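Local coordinates for peptide ABC transporter, peptide-binding protein (Enterococcus faecalis, PDB 3O6P) that probably binds peptides outside the cell for uptake by an ABC transporter, the chain here being one part of the longer binding protein, at residues A[17-22]-A[97-102]. Sequence-based numbering, arbitrary orientation.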
loop_
_atom_site.group_PDB
_atom_site.type_symbol
_atom_site.label_atom_id
_atom_site.label_comp_id
_atom_site.label_asym_id
_atom_site.label_seq_id
_atom_site.Cartn_x
_atom_site.Cartn_y
_atom_site.Cartn_z
ATOM N N LYS A 17 -12.533 9.825 12.226
ATOM C CA LYS A 17 -13.329 8.627 12.538
ATOM C C LYS A 17 -13.367 7.623 11.399
ATOM O O LYS A 17 -14.139 6.646 11.437
ATOM C CB LYS A 17 -14.751 9.022 12.941
ATOM C CG LYS A 17 -14.810 10.012 14.094
ATOM C CD LYS A 17 -14.316 9.384 15.383
ATOM C CE LYS A 17 -14.643 10.279 16.572
ATOM N NZ LYS A 17 -14.312 9.589 17.857
ATOM N N SER A 18 -12.535 7.842 10.380
ATOM C CA SER A 18 -12.469 6.869 9.293
ATOM C C SER A 18 -12.053 5.493 9.843
ATOM O O SER A 18 -11.067 5.408 10.616
ATOM C CB SER A 18 -11.456 7.260 8.228
ATOM O OG SER A 18 -11.409 6.210 7.272
ATOM N N PRO A 19 -12.749 4.417 9.420
ATOM C CA PRO A 19 -12.319 3.098 9.871
ATOM C C PRO A 19 -10.893 2.798 9.425
ATOM O O PRO A 19 -10.178 2.072 10.099
ATOM C CB PRO A 19 -13.290 2.138 9.157
ATOM C CG PRO A 19 -13.801 2.903 7.986
ATOM C CD PRO A 19 -13.826 4.339 8.415
ATOM N N PHE A 20 -10.484 3.378 8.300
ATOM C CA PHE A 20 -9.158 3.097 7.742
ATOM C C PHE A 20 -8.007 3.707 8.518
ATOM O O PHE A 20 -6.858 3.363 8.251
ATOM C CB PHE A 20 -9.105 3.482 6.263
ATOM C CG PHE A 20 -10.188 2.830 5.469
ATOM C CD1 PHE A 20 -10.217 1.438 5.336
ATOM C CD2 PHE A 20 -11.219 3.588 4.915
ATOM C CE1 PHE A 20 -11.254 0.805 4.603
ATOM C CE2 PHE A 20 -12.244 2.987 4.167
ATOM C CZ PHE A 20 -12.283 1.594 4.035
ATOM N N ARG A 21 -8.298 4.575 9.486
ATOM C CA ARG A 21 -7.242 5.048 10.401
ATOM C C ARG A 21 -6.872 3.992 11.438
ATOM O O ARG A 21 -5.939 4.178 12.225
ATOM C CB ARG A 21 -7.627 6.364 11.080
ATOM C CG ARG A 21 -7.482 7.563 10.145
ATOM C CD ARG A 21 -8.112 8.796 10.736
ATOM N NE ARG A 21 -7.201 9.500 11.619
ATOM C CZ ARG A 21 -6.690 10.703 11.373
ATOM N NH1 ARG A 21 -6.999 11.350 10.257
ATOM N NH2 ARG A 21 -5.877 11.262 12.254
ATOM N N ASN A 22 -7.608 2.884 11.454
ATOM C CA ASN A 22 -7.287 1.807 12.358
ATOM C C ASN A 22 -6.305 0.821 11.706
ATOM O O ASN A 22 -6.619 0.208 10.681
ATOM C CB ASN A 22 -8.574 1.083 12.782
ATOM C CG ASN A 22 -8.294 -0.036 13.753
ATOM O OD1 ASN A 22 -7.872 -1.134 13.354
ATOM N ND2 ASN A 22 -8.503 0.231 15.045
ATOM N N SER A 97 -19.691 -2.544 13.844
ATOM C CA SER A 97 -20.145 -3.907 13.608
ATOM C C SER A 97 -20.028 -4.331 12.152
ATOM O O SER A 97 -20.187 -5.495 11.841
ATOM C CB SER A 97 -21.629 -4.009 14.001
ATOM O OG SER A 97 -22.402 -3.086 13.199
ATOM N N THR A 98 -19.789 -3.378 11.260
ATOM C CA THR A 98 -20.010 -3.591 9.839
ATOM C C THR A 98 -19.136 -2.605 9.092
ATOM O O THR A 98 -18.738 -1.576 9.666
ATOM C CB THR A 98 -21.509 -3.347 9.468
ATOM O OG1 THR A 98 -21.706 -3.577 8.093
ATOM C CG2 THR A 98 -21.956 -1.910 9.765
ATOM N N LEU A 99 -18.824 -2.909 7.831
ATOM C CA LEU A 99 -18.129 -1.953 6.989
ATOM C C LEU A 99 -18.608 -2.141 5.550
ATOM O O LEU A 99 -18.689 -3.275 5.092
ATOM C CB LEU A 99 -16.614 -2.213 7.068
ATOM C CG LEU A 99 -15.725 -1.364 6.159
ATOM C CD1 LEU A 99 -15.908 0.126 6.488
ATOM C CD2 LEU A 99 -14.263 -1.801 6.273
ATOM N N THR A 100 -18.923 -1.045 4.855
ATOM C CA THR A 100 -19.204 -1.090 3.425
ATOM C C THR A 100 -18.189 -0.159 2.800
ATOM O O THR A 100 -18.046 1.005 3.201
ATOM C CB THR A 100 -20.653 -0.663 3.072
ATOM O OG1 THR A 100 -21.559 -1.620 3.621
ATOM C CG2 THR A 100 -20.860 -0.629 1.558
HETATM N N MSE A 101 -17.395 -0.714 1.894
HETATM C CA MSE A 101 -16.302 0.062 1.301
HETATM C C MSE A 101 -16.267 -0.097 -0.196
HETATM O O MSE A 101 -16.471 -1.190 -0.713
HETATM C CB MSE A 101 -14.960 -0.348 1.899
HETATM C CG MSE A 101 -14.603 -1.810 1.700
HETATM SE SE MSE A 101 -12.837 -2.241 2.446
HETATM C CE MSE A 101 -11.773 -1.284 1.162
ATOM N N ASP A 102 -15.980 0.999 -0.888
ATOM C CA ASP A 102 -15.873 0.986 -2.332
ATOM C C ASP A 102 -14.401 1.020 -2.730
ATOM O O ASP A 102 -13.619 1.746 -2.127
ATOM C CB ASP A 102 -16.586 2.218 -2.909
ATOM C CG ASP A 102 -16.637 2.202 -4.416
ATOM O OD1 ASP A 102 -17.320 1.323 -4.980
ATOM O OD2 ASP A 102 -16.018 3.095 -5.039
#
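A Met-aromatic contact joins Phe20, in the short 3-10 turn ahead of helix 23-31, to Met101, a selenomethionine in this crystal; it packs the loop after strand 5-11 against strand 99-106 of the mixed sheet in this fragment of a family 5 solute-binding protein. The selenium lies 5.3 Å from the centroid of the Phe20 ring and 82° off its normal, so it meets the rim rather than a face. CB of Met101 comes to the same rim, near the ring plane and 3.9 Å from Phe20 CZ, and the bend at chi3 (-70°) returns CE to CE1 and CZ. Leu99 approaches Phe20 CE1 obliquely with CD2 at 4.3 Å. In the conformer of Pro19 modelled here, one of two, Leu99 CD1 is 3.8 Å from Pro19 CG, which also lies 4.0 Å above the Phe20 ring plane, offset toward its rim. Within the turn, Ser18 OG accepts a hydrogen bond from Phe20 N (3.2 Å), an ST turn, and also bonds Asn12 O. Leu25 of helix 23-31 touches Pro19, Phe20 and Leu99, and Ile29 packs on Phe20. Leu94 and Trp87 of helix 80-94 meet Pro19 and Leu99, respectively, and parallel strand 129-136 contributes Val129 beside Leu99 and Val131 beside Met101.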